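Local coordinates for protein malate dehydrogenase (Picrophilus torridus, PDB 4BGV) that probably catalyses the reversible, NAD-dependent oxidation of malate to oxaloacetate, a step of the tricarboxylic acid cycle, at residues 113-116 with 117-120; 202-205 with 206-210; 280-283 with 284-288; 292-295 with 296-299. One frame throughout, in Å; residues are numbered along the deposited sequence. Where two conformers were deposited one is given.

Contact 1 of 4, residues 113-116 with 117-120; sequences KYSP and ESKI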
loop_
_atom_site.group_PDB
_atom_site.type_symbol
_atom_site.label_atom_id
_atom_site.label_comp_id
_atom_site.label_asym_id
_atom_site.label_seq_id
_atom_site.Cartn_x
_atom_site.Cartn_y
_atom_site.Cartn_z
ATOM N N LYS A 113 -31.260 2.685 -18.976
ATOM C CA LYS A 113 -32.044 1.457 -18.995
ATOM C C LYS A 113 -31.605 0.452 -17.931
ATOM O O LYS A 113 -32.445 -0.207 -17.313
ATOM C CB LYS A 113 -31.979 0.801 -20.374
ATOM C CG LYS A 113 -32.771 -0.511 -20.487
ATOM C CD LYS A 113 -32.738 -1.031 -21.902
ATOM C CE LYS A 113 -33.667 -2.227 -22.089
ATOM N NZ LYS A 113 -33.674 -2.645 -23.519
ATOM N N TYR A 114 -30.299 0.323 -17.706
ATOM C CA TYR A 114 -29.827 -0.785 -16.873
ATOM C C TYR A 114 -29.257 -0.420 -15.503
ATOM O O TYR A 114 -29.177 -1.277 -14.613
ATOM C CB TYR A 114 -28.793 -1.610 -17.639
ATOM C CG TYR A 114 -29.359 -2.340 -18.830
ATOM C CD1 TYR A 114 -30.251 -3.397 -18.664
ATOM C CD2 TYR A 114 -28.991 -1.994 -20.118
ATOM C CE1 TYR A 114 -30.763 -4.082 -19.749
ATOM C CE2 TYR A 114 -29.504 -2.679 -21.218
ATOM C CZ TYR A 114 -30.389 -3.719 -21.023
ATOM O OH TYR A 114 -30.902 -4.407 -22.111
ATOM N N SER A 115 -28.820 0.820 -15.337
ATOM C CA SER A 115 -28.186 1.215 -14.075
ATOM C C SER A 115 -28.314 2.722 -13.839
ATOM O O SER A 115 -27.308 3.420 -13.711
ATOM C CB SER A 115 -26.714 0.782 -14.081
ATOM O OG SER A 115 -26.085 1.013 -12.825
ATOM N N PRO A 116 -29.561 3.230 -13.772
ATOM C CA PRO A 116 -29.753 4.687 -13.740
ATOM C C PRO A 116 -29.392 5.316 -12.399
ATOM O O PRO A 116 -29.354 6.539 -12.294
ATOM C CB PRO A 116 -31.249 4.850 -14.014
ATOM C CG PRO A 116 -31.867 3.581 -13.472
ATOM C CD PRO A 116 -30.847 2.499 -13.762
ATOM N N GLU A 117 -29.107 4.488 -11.399
ATOM C CA GLU A 117 -28.735 4.990 -10.075
ATOM C C GLU A 117 -27.233 5.283 -9.936
ATOM O O GLU A 117 -26.791 5.814 -8.922
ATOM C CB GLU A 117 -29.175 3.992 -9.001
ATOM C CG GLU A 117 -30.619 3.484 -9.166
ATOM C CD GLU A 117 -30.727 2.264 -10.085
ATOM O OE1 GLU A 117 -29.701 1.875 -10.696
ATOM O OE2 GLU A 117 -31.837 1.693 -10.190
ATOM N N SER A 118 -26.451 4.944 -10.960
ATOM C CA SER A 118 -24.990 5.086 -10.891
ATOM C C SER A 118 -24.480 6.528 -10.963
ATOM O O SER A 118 -25.110 7.385 -11.580
ATOM C CB SER A 118 -24.336 4.286 -12.025
ATOM O OG SER A 118 -24.619 2.905 -11.887
ATOM N N LYS A 119 -23.343 6.785 -10.323
ATOM C CA LYS A 119 -22.577 7.999 -10.619
ATOM C C LYS A 119 -21.704 7.703 -11.841
ATOM O O LYS A 119 -21.212 6.588 -12.003
ATOM C CB LYS A 119 -21.709 8.423 -9.432
ATOM C CG LYS A 119 -22.415 9.268 -8.351
ATOM C CD LYS A 119 -23.344 8.443 -7.469
ATOM C CE LYS A 119 -22.583 7.415 -6.618
ATOM N NZ LYS A 119 -23.433 6.782 -5.549
ATOM N N ILE A 120 -21.515 8.690 -12.710
ATOM C CA ILE A 120 -20.785 8.446 -13.948
ATOM C C ILE A 120 -19.512 9.269 -14.007
ATOM O O ILE A 120 -19.532 10.463 -13.713
ATOM C CB ILE A 120 -21.649 8.799 -15.193
ATOM C CG1 ILE A 120 -23.100 8.327 -14.990
ATOM C CG2 ILE A 120 -21.011 8.221 -16.475
ATOM C CD1 ILE A 120 -23.245 6.797 -14.801
HETATM O O HOH W 1 -29.369 -0.876 -11.209
HETATM O O HOH W 2 -27.671 8.329 -10.938
#

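Contact 2 of 4, residues 202-205 with 206-210; sequences LPRE and KIDEI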
loop_
_atom_site.group_PDB
_atom_site.type_symbol
_atom_site.label_atom_id
_atom_site.label_comp_id
_atom_site.label_asym_id
_atom_site.label_seq_id
_atom_site.Cartn_x
_atom_site.Cartn_y
_atom_site.Cartn_z
ATOM N N LEU A 202 10.966 29.450 -9.824
ATOM C CA LEU A 202 11.358 29.271 -11.223
ATOM C C LEU A 202 11.174 30.568 -12.000
ATOM O O LEU A 202 10.262 31.336 -11.706
ATOM C CB LEU A 202 10.512 28.168 -11.871
ATOM C CG LEU A 202 10.757 26.714 -11.460
ATOM C CD1 LEU A 202 9.643 25.789 -11.981
ATOM C CD2 LEU A 202 12.110 26.243 -11.956
ATOM N N PRO A 203 12.041 30.814 -13.004
ATOM C CA PRO A 203 11.865 31.967 -13.895
ATOM C C PRO A 203 10.569 31.817 -14.682
ATOM O O PRO A 203 10.158 30.702 -15.002
ATOM C CB PRO A 203 13.062 31.874 -14.842
ATOM C CG PRO A 203 14.053 30.998 -14.140
ATOM C CD PRO A 203 13.264 30.056 -13.306
ATOM N N ARG A 204 9.919 32.936 -14.971
ATOM C CA ARG A 204 8.671 32.928 -15.726
ATOM C C ARG A 204 8.802 32.153 -17.040
ATOM O O ARG A 204 7.897 31.406 -17.423
ATOM C CB ARG A 204 8.211 34.369 -15.974
ATOM C CG ARG A 204 7.211 34.561 -17.110
ATOM C CD ARG A 204 5.906 33.809 -16.894
ATOM N NE ARG A 204 5.283 34.089 -15.606
ATOM C CZ ARG A 204 4.098 33.610 -15.241
ATOM N NH1 ARG A 204 3.416 32.834 -16.077
ATOM N NH2 ARG A 204 3.593 33.911 -14.050
ATOM N N GLU A 205 9.935 32.319 -17.712
ATOM C CA GLU A 205 10.175 31.645 -18.983
ATOM C C GLU A 205 10.052 30.131 -18.833
ATOM O O GLU A 205 9.439 29.467 -19.674
ATOM C CB GLU A 205 11.556 31.993 -19.531
ATOM C CG GLU A 205 11.572 32.181 -21.029
ATOM C CD GLU A 205 10.865 31.053 -21.757
ATOM O OE1 GLU A 205 11.446 29.954 -21.846
ATOM O OE2 GLU A 205 9.722 31.258 -22.226
ATOM N N LYS A 206 10.631 29.597 -17.760
ATOM C CA LYS A 206 10.577 28.159 -17.513
ATOM C C LYS A 206 9.161 27.708 -17.174
ATOM O O LYS A 206 8.724 26.625 -17.595
ATOM C CB LYS A 206 11.549 27.757 -16.400
ATOM C CG LYS A 206 11.580 26.263 -16.137
ATOM C CD LYS A 206 11.917 25.472 -17.410
ATOM C CE LYS A 206 13.319 25.784 -17.925
ATOM N NZ LYS A 206 13.669 24.912 -19.102
ATOM N N ILE A 207 8.441 28.526 -16.409
ATOM C CA ILE A 207 7.061 28.203 -16.052
ATOM C C ILE A 207 6.199 28.184 -17.315
ATOM O O ILE A 207 5.373 27.292 -17.497
ATOM C CB ILE A 207 6.489 29.187 -15.008
ATOM C CG1 ILE A 207 7.226 29.017 -13.666
ATOM C CG2 ILE A 207 4.979 28.978 -14.806
ATOM C CD1 ILE A 207 6.940 30.141 -12.651
ATOM N N ASP A 208 6.406 29.160 -18.200
ATOM C CA ASP A 208 5.655 29.172 -19.451
ATOM C C ASP A 208 5.937 27.917 -20.282
ATOM O O ASP A 208 5.032 27.374 -20.919
ATOM C CB ASP A 208 5.945 30.440 -20.260
ATOM C CG ASP A 208 5.365 31.681 -19.608
ATOM O OD1 ASP A 208 4.533 31.532 -18.687
ATOM O OD2 ASP A 208 5.725 32.800 -20.021
ATOM N N GLU A 209 7.188 27.462 -20.284
ATOM C CA GLU A 209 7.563 26.246 -21.005
ATOM C C GLU A 209 6.812 25.038 -20.467
ATOM O O GLU A 209 6.334 24.189 -21.223
ATOM C CB GLU A 209 9.070 25.994 -20.885
ATOM C CG GLU A 209 9.944 27.014 -21.587
ATOM C CD GLU A 209 11.431 26.741 -21.391
ATOM O OE1 GLU A 209 11.773 25.782 -20.671
ATOM O OE2 GLU A 209 12.262 27.481 -21.957
ATOM N N ILE A 210 6.721 24.968 -19.148
ATOM C CA ILE A 210 6.078 23.847 -18.481
ATOM C C ILE A 210 4.556 23.886 -18.681
ATOM O O ILE A 210 3.920 22.848 -18.874
ATOM C CB ILE A 210 6.477 23.811 -17.000
ATOM C CG1 ILE A 210 7.955 23.408 -16.887
ATOM C CG2 ILE A 210 5.574 22.849 -16.207
ATOM C CD1 ILE A 210 8.507 23.401 -15.463
#

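Contact 3 of 4, residues 280-283 with 284-288; sequences IGKN and GVEKI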
loop_
_atom_site.group_PDB
_atom_site.type_symbol
_atom_site.label_atom_id
_atom_site.label_comp_id
_atom_site.label_asym_id
_atom_site.label_seq_id
_atom_site.Cartn_x
_atom_site.Cartn_y
_atom_site.Cartn_z
ATOM N N ILE A 280 -15.473 15.833 -4.521
ATOM C CA ILE A 280 -16.031 14.592 -5.055
ATOM C C ILE A 280 -16.377 13.636 -3.923
ATOM O O ILE A 280 -15.499 13.216 -3.172
ATOM C CB ILE A 280 -15.028 13.890 -5.981
ATOM C CG1 ILE A 280 -14.550 14.845 -7.075
ATOM C CG2 ILE A 280 -15.664 12.625 -6.603
ATOM C CD1 ILE A 280 -13.443 14.271 -7.930
ATOM N N GLY A 281 -17.651 13.298 -3.794
ATOM C CA GLY A 281 -18.074 12.413 -2.721
ATOM C C GLY A 281 -19.042 11.353 -3.188
ATOM O O GLY A 281 -19.241 11.179 -4.400
ATOM N N LYS A 282 -19.679 10.666 -2.230
ATOM C CA LYS A 282 -20.588 9.567 -2.561
ATOM C C LYS A 282 -21.785 10.010 -3.399
ATOM O O LYS A 282 -22.415 9.188 -4.061
ATOM C CB LYS A 282 -21.066 8.835 -1.299
ATOM C CG LYS A 282 -21.665 9.741 -0.232
ATOM C CD LYS A 282 -22.126 8.923 0.979
ATOM C CE LYS A 282 -22.402 9.807 2.187
ATOM N NZ LYS A 282 -23.409 10.867 1.895
ATOM N N ASN A 283 -22.100 11.305 -3.375
ATOM C CA ASN A 283 -23.226 11.796 -4.166
ATOM C C ASN A 283 -22.811 12.374 -5.530
ATOM O O ASN A 283 -23.648 12.909 -6.262
ATOM C CB ASN A 283 -24.034 12.855 -3.394
ATOM C CG ASN A 283 -24.625 12.327 -2.097
ATOM O OD1 ASN A 283 -24.539 12.981 -1.058
ATOM N ND2 ASN A 283 -25.230 11.152 -2.152
ATOM N N GLY A 284 -21.522 12.286 -5.854
ATOM C CA GLY A 284 -20.990 12.894 -7.065
ATOM C C GLY A 284 -20.366 14.248 -6.760
ATOM O O GLY A 284 -19.472 14.342 -5.907
ATOM N N VAL A 285 -20.824 15.294 -7.446
ATOM C CA VAL A 285 -20.349 16.653 -7.146
ATOM C C VAL A 285 -20.988 17.132 -5.852
ATOM O O VAL A 285 -22.203 17.324 -5.801
ATOM C CB VAL A 285 -20.703 17.642 -8.276
ATOM C CG1 VAL A 285 -20.294 19.068 -7.886
ATOM C CG2 VAL A 285 -20.003 17.226 -9.552
ATOM N N GLU A 286 -20.192 17.279 -4.791
ATOM C CA GLU A 286 -20.773 17.720 -3.520
ATOM C C GLU A 286 -20.624 19.207 -3.269
ATOM O O GLU A 286 -21.313 19.780 -2.422
ATOM C CB GLU A 286 -20.210 16.896 -2.372
ATOM C CG GLU A 286 -20.376 15.426 -2.693
ATOM C CD GLU A 286 -20.485 14.550 -1.485
ATOM O OE1 GLU A 286 -20.042 14.975 -0.392
ATOM O OE2 GLU A 286 -21.008 13.426 -1.643
ATOM N N LYS A 287 -19.722 19.828 -4.019
ATOM C CA LYS A 287 -19.521 21.270 -3.939
ATOM C C LYS A 287 -18.753 21.701 -5.168
ATOM O O LYS A 287 -17.854 21.003 -5.619
ATOM C CB LYS A 287 -18.721 21.651 -2.690
ATOM C CG LYS A 287 -18.555 23.180 -2.502
ATOM C CD LYS A 287 -17.842 23.513 -1.203
ATOM C CE LYS A 287 -17.627 25.020 -1.051
ATOM N NZ LYS A 287 -18.853 25.746 -0.624
ATOM N N ILE A 288 -19.129 22.848 -5.715
ATOM C CA ILE A 288 -18.315 23.508 -6.719
ATOM C C ILE A 288 -17.698 24.729 -6.062
ATOM O O ILE A 288 -18.405 25.565 -5.503
ATOM C CB ILE A 288 -19.157 23.946 -7.916
ATOM C CG1 ILE A 288 -19.587 22.717 -8.736
ATOM C CG2 ILE A 288 -18.359 24.894 -8.800
ATOM C CD1 ILE A 288 -20.623 23.015 -9.799
HETATM O O HOH W 3 -22.272 12.842 0.857
#

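Contact 4 of 4, residues 292-295 with 296-299; sequences KFNE and DELE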
loop_
_atom_site.group_PDB
_atom_site.type_symbol
_atom_site.label_atom_id
_atom_site.label_comp_id
_atom_site.label_asym_id
_atom_site.label_seq_id
_atom_site.Cartn_x
_atom_site.Cartn_y
_atom_site.Cartn_z
ATOM N N LYS A 292 -12.020 33.275 -7.705
ATOM C CA LYS A 292 -11.824 34.652 -8.123
ATOM C C LYS A 292 -10.753 34.651 -9.208
ATOM O O LYS A 292 -9.654 34.161 -8.986
ATOM C CB LYS A 292 -11.335 35.496 -6.950
ATOM C CG LYS A 292 -12.122 35.332 -5.661
ATOM C CD LYS A 292 -11.741 36.439 -4.680
ATOM C CE LYS A 292 -11.743 35.960 -3.242
ATOM N NZ LYS A 292 -10.353 35.916 -2.703
ATOM N N PHE A 293 -11.070 35.192 -10.376
ATOM C CA PHE A 293 -10.115 35.230 -11.480
ATOM C C PHE A 293 -9.362 36.557 -11.494
ATOM O O PHE A 293 -9.967 37.616 -11.317
ATOM C CB PHE A 293 -10.836 35.100 -12.840
ATOM C CG PHE A 293 -11.551 33.784 -13.054
ATOM C CD1 PHE A 293 -12.809 33.559 -12.513
ATOM C CD2 PHE A 293 -10.977 32.785 -13.824
ATOM C CE1 PHE A 293 -13.468 32.347 -12.730
ATOM C CE2 PHE A 293 -11.633 31.578 -14.049
ATOM C CZ PHE A 293 -12.876 31.362 -13.503
ATOM N N ASN A 294 -8.055 36.516 -11.728
ATOM C CA ASN A 294 -7.354 37.743 -12.101
ATOM C C ASN A 294 -7.586 38.016 -13.595
ATOM O O ASN A 294 -8.200 37.204 -14.285
ATOM C CB ASN A 294 -5.859 37.723 -11.692
ATOM C CG ASN A 294 -5.005 36.767 -12.524
ATOM O OD1 ASN A 294 -5.403 36.320 -13.604
ATOM N ND2 ASN A 294 -3.793 36.470 -12.026
ATOM N N GLU A 295 -7.103 39.137 -14.099
ATOM C CA GLU A 295 -7.410 39.517 -15.476
ATOM C C GLU A 295 -6.882 38.530 -16.522
ATOM O O GLU A 295 -7.574 38.226 -17.503
ATOM C CB GLU A 295 -6.940 40.949 -15.766
ATOM C CG GLU A 295 -6.759 41.286 -17.245
ATOM C CD GLU A 295 -8.027 41.132 -18.072
ATOM O OE1 GLU A 295 -9.128 41.024 -17.492
ATOM O OE2 GLU A 295 -7.919 41.119 -19.318
ATOM N N ASP A 296 -5.673 38.018 -16.322
ATOM C CA ASP A 296 -5.113 37.052 -17.275
ATOM C C ASP A 296 -5.935 35.763 -17.297
ATOM O O ASP A 296 -6.267 35.234 -18.363
ATOM C CB ASP A 296 -3.657 36.726 -16.941
ATOM C CG ASP A 296 -2.696 37.771 -17.450
ATOM O OD1 ASP A 296 -3.088 38.548 -18.348
ATOM O OD2 ASP A 296 -1.545 37.811 -16.959
ATOM N N GLU A 297 -6.280 35.277 -16.111
ATOM C CA GLU A 297 -7.032 34.038 -15.990
ATOM C C GLU A 297 -8.432 34.195 -16.566
ATOM O O GLU A 297 -8.953 33.283 -17.205
ATOM C CB GLU A 297 -7.101 33.599 -14.528
ATOM C CG GLU A 297 -5.733 33.282 -13.932
ATOM C CD GLU A 297 -5.673 33.467 -12.419
ATOM O OE1 GLU A 297 -6.681 33.909 -11.816
ATOM O OE2 GLU A 297 -4.597 33.204 -11.838
ATOM N N LEU A 298 -9.021 35.371 -16.357
ATOM C CA LEU A 298 -10.352 35.674 -16.859
ATOM C C LEU A 298 -10.396 35.620 -18.384
ATOM O O LEU A 298 -11.311 35.024 -18.960
ATOM C CB LEU A 298 -10.793 37.073 -16.401
ATOM C CG LEU A 298 -12.205 37.445 -16.861
ATOM C CD1 LEU A 298 -13.243 36.525 -16.227
ATOM C CD2 LEU A 298 -12.499 38.914 -16.569
ATOM N N GLU A 299 -9.422 36.246 -19.039
ATOM C CA GLU A 299 -9.298 36.240 -20.501
ATOM C C GLU A 299 -9.211 34.819 -21.028
ATOM O O GLU A 299 -9.861 34.430 -21.994
ATOM C CB GLU A 299 -8.013 36.961 -20.923
ATOM C CG GLU A 299 -8.003 38.453 -20.711
ATOM C CD GLU A 299 -6.653 39.086 -21.036
ATOM O OE1 GLU A 299 -5.605 38.488 -20.709
ATOM O OE2 GLU A 299 -6.638 40.191 -21.612
#

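Contact 1 of 4, residues 113-116 with 117-120
Ser115 and Ser118 meet through their hydroxyls, Ser115 OG lying 2.6 Å from Ser118 OG, at the two ends of a type I beta turn. The turn itself is closed by the backbone bond from Ser118 N to Ser115 O (3.3 Å, N-H...O angle 164°), with the donor standing well above the carbonyl plane. The two serines use different rotamers to meet: Ser115 OG is trans to its own backbone N (chi1 -174°), whereas Ser118 OG lies beside its N (chi1 -62°), and both oxygens end on the same side of the turn. Each has a further polar neighbour, Ser118 OG bonding to Ser76 O and Ser115 OG more weakly to Met73 O, which helps to satisfy two buried hydroxyls. Between them, Pro116 and Glu117 point the same way, side by side. The glutamate chain bends at chi2 and folds back alongside the proline ring, bringing Glu117 OE1 to 3.3 Å from Pro116 CD. A water gives a hydrogen bond to Glu117 OE1 (2.8 Å) and a weak one to Tyr114 O; a second water joins Pro116 O to Ser118 O. The turn connects the end of helix 93-114 to strand 119-122 in a beta-alpha-beta unit of the Rossmann-type NAD-binding domain, and both serine side chains touch Ile79 of the parallel neighbouring strand 78-81.

Contact 2 of 4, residues 202-205 with 206-210
Asp208 OD1 sits at the edge of the Arg204 guanidinium, near its plane, and takes a hydrogen bond from Arg204 NH1 (3.1 Å, N-H...O angle 163°) as part of a salt bridge. The oxygen is met on its syn side, although the guanidinium and carboxylate planes are inclined by 54°. Ile207 CG2 approaches the same guanidinium obliquely, and Glu199 forms a salt bridge with Arg204 NH2, so two acidic groups hold this arginine. Bends at chi2 (61°) and chi3 curl its chain forward along the helix, placing Arg204 CD 3.2 Å from Asp208 OD1. One residue along, the side chains of Glu205 and Glu209 cross at about a right angle, and in the conformer given Glu205 OE1 comes within 2.6 Å of Glu209 OE2. Glu209 OE1 forms a salt bridge with Lys206 NZ (2.6 Å); both contacts are less certain because Glu209 was modelled in two positions. Backbone bonds from Ile207 N to Pro203 O and from Asp208 N to Arg204 O begin the helix, with Pro203 as N-cap. On its apolar side, Leu202 CB packs against Ile207 CG1 at 3.8 Å. This N-terminal part of helix 204-215 lies in the C-terminal domain: Leu202 and Ile210 rest on helix 150-165, while Arg204 and Ile207 touch Ile188 of strand 184-193.

Contact 3 of 4, residues 280-283 with 284-288
Gly281 and Gly284 pair across the end of a beta hairpin between strands 272-281 and 284-288, closed by a type I turn. Two backbone hydrogen bonds join this antiparallel pair: Gly281 N to Gly284 O at 3.0 Å, in the carbonyl plane, and Gly284 N to Gly281 O at 2.9 Å, with the donor well above it. Next along, Ile280 and Val285 form a non-hydrogen-bonded pair, and Ile280 CA makes a CH...O contact with Gly284 O. The glycines answer steric demands: a side chain on Gly281 would run into the Glu286 carboxylate, while the backbone angles of Gly284 (phi 97°, psi -124°) would jam one against Asn283 O.

Charge and polar bonding gather on Glu286. With CG beside the backbone N, its extended chain reaches back over Gly281, Glu286 CD 3.5 Å from Gly281 CA, and Glu286 OE2 accepts from Asn283 N inside the turn (2.9 Å, N-H...O angle 164°). Glu286 OE1 forms a salt bridge with Lys250, so each carboxylate oxygen has a partner and the group is restrained from rotating. An alanine at Glu286 would remove this carboxylate, and the likely result is that Asn283 N loses its acceptor and Lys250 its charged mate. Asp248 OD1 accepts from Lys282 N, tying the turn to the segment before strand 251-259.

Solvent completes the polar cluster: one water donates both to Asn283 OD1 at 3.0 Å and to Glu286 OE2 at 2.9 Å.

Contact 4 of 4, residues 292-295 with 296-299
Asn294 holds CG between its backbone N and carbonyl carbon (chi1 71°), turning OD1 toward the start of the helix, while Glu297, with CG beside its own N, extends back to the asparagine. Each side chain accepts a hydrogen bond from the other residue's backbone N. Glu297 N donates to Asn294 OD1 (2.9 Å, N-H...O angle 167°), nearly in line with the amide C=O, and Asn294 N donates to Glu297 OE1 at 2.9 Å from above the carboxylate plane. The amide and carboxylate stack, their planes 22° apart. Glu297 OE2 also forms a salt bridge with Arg189 of strand 184-193. An alanine in place of Glu297 would probably leave Asn294 N without its acceptor and Arg189 without its charged partner. Farther round, Phe293 CB packs against Leu298 CB at 4.1 Å, and the phenylalanine ring meets Trp301. The approach of Glu295 to Glu299 on an exposed side is doubtful, since both glutamates were modelled in two positions. Leu298 N to Asn294 O (2.9 Å) begins the regular helical bonding. Asn294 as N-cap and Glu297 three residues on make up a capping box, here starting the long C-terminal helix 295-321.

From the N terminus, contact 1 comes first, closing the short loop between helix 93-114 and strand 119-122 in the NAD-binding domain. The other three belong to the C-terminal domain: contact 2 starts helix 204-215, contact 3 closes the hairpin of strands 272-281 and 284-288, and contact 4 starts helix 295-321. All four follow in series; none nests or crosses. Contacts 1 and 3 nevertheless touch, Lys119 lying against the hairpin turn and so linking the two domains, although their centres are 16 Å apart. Contacts 2 and 4 lie about 7 Å apart at their nearest atoms, each packing on strand 184-193, and contact 4 follows contact 3 along the chain.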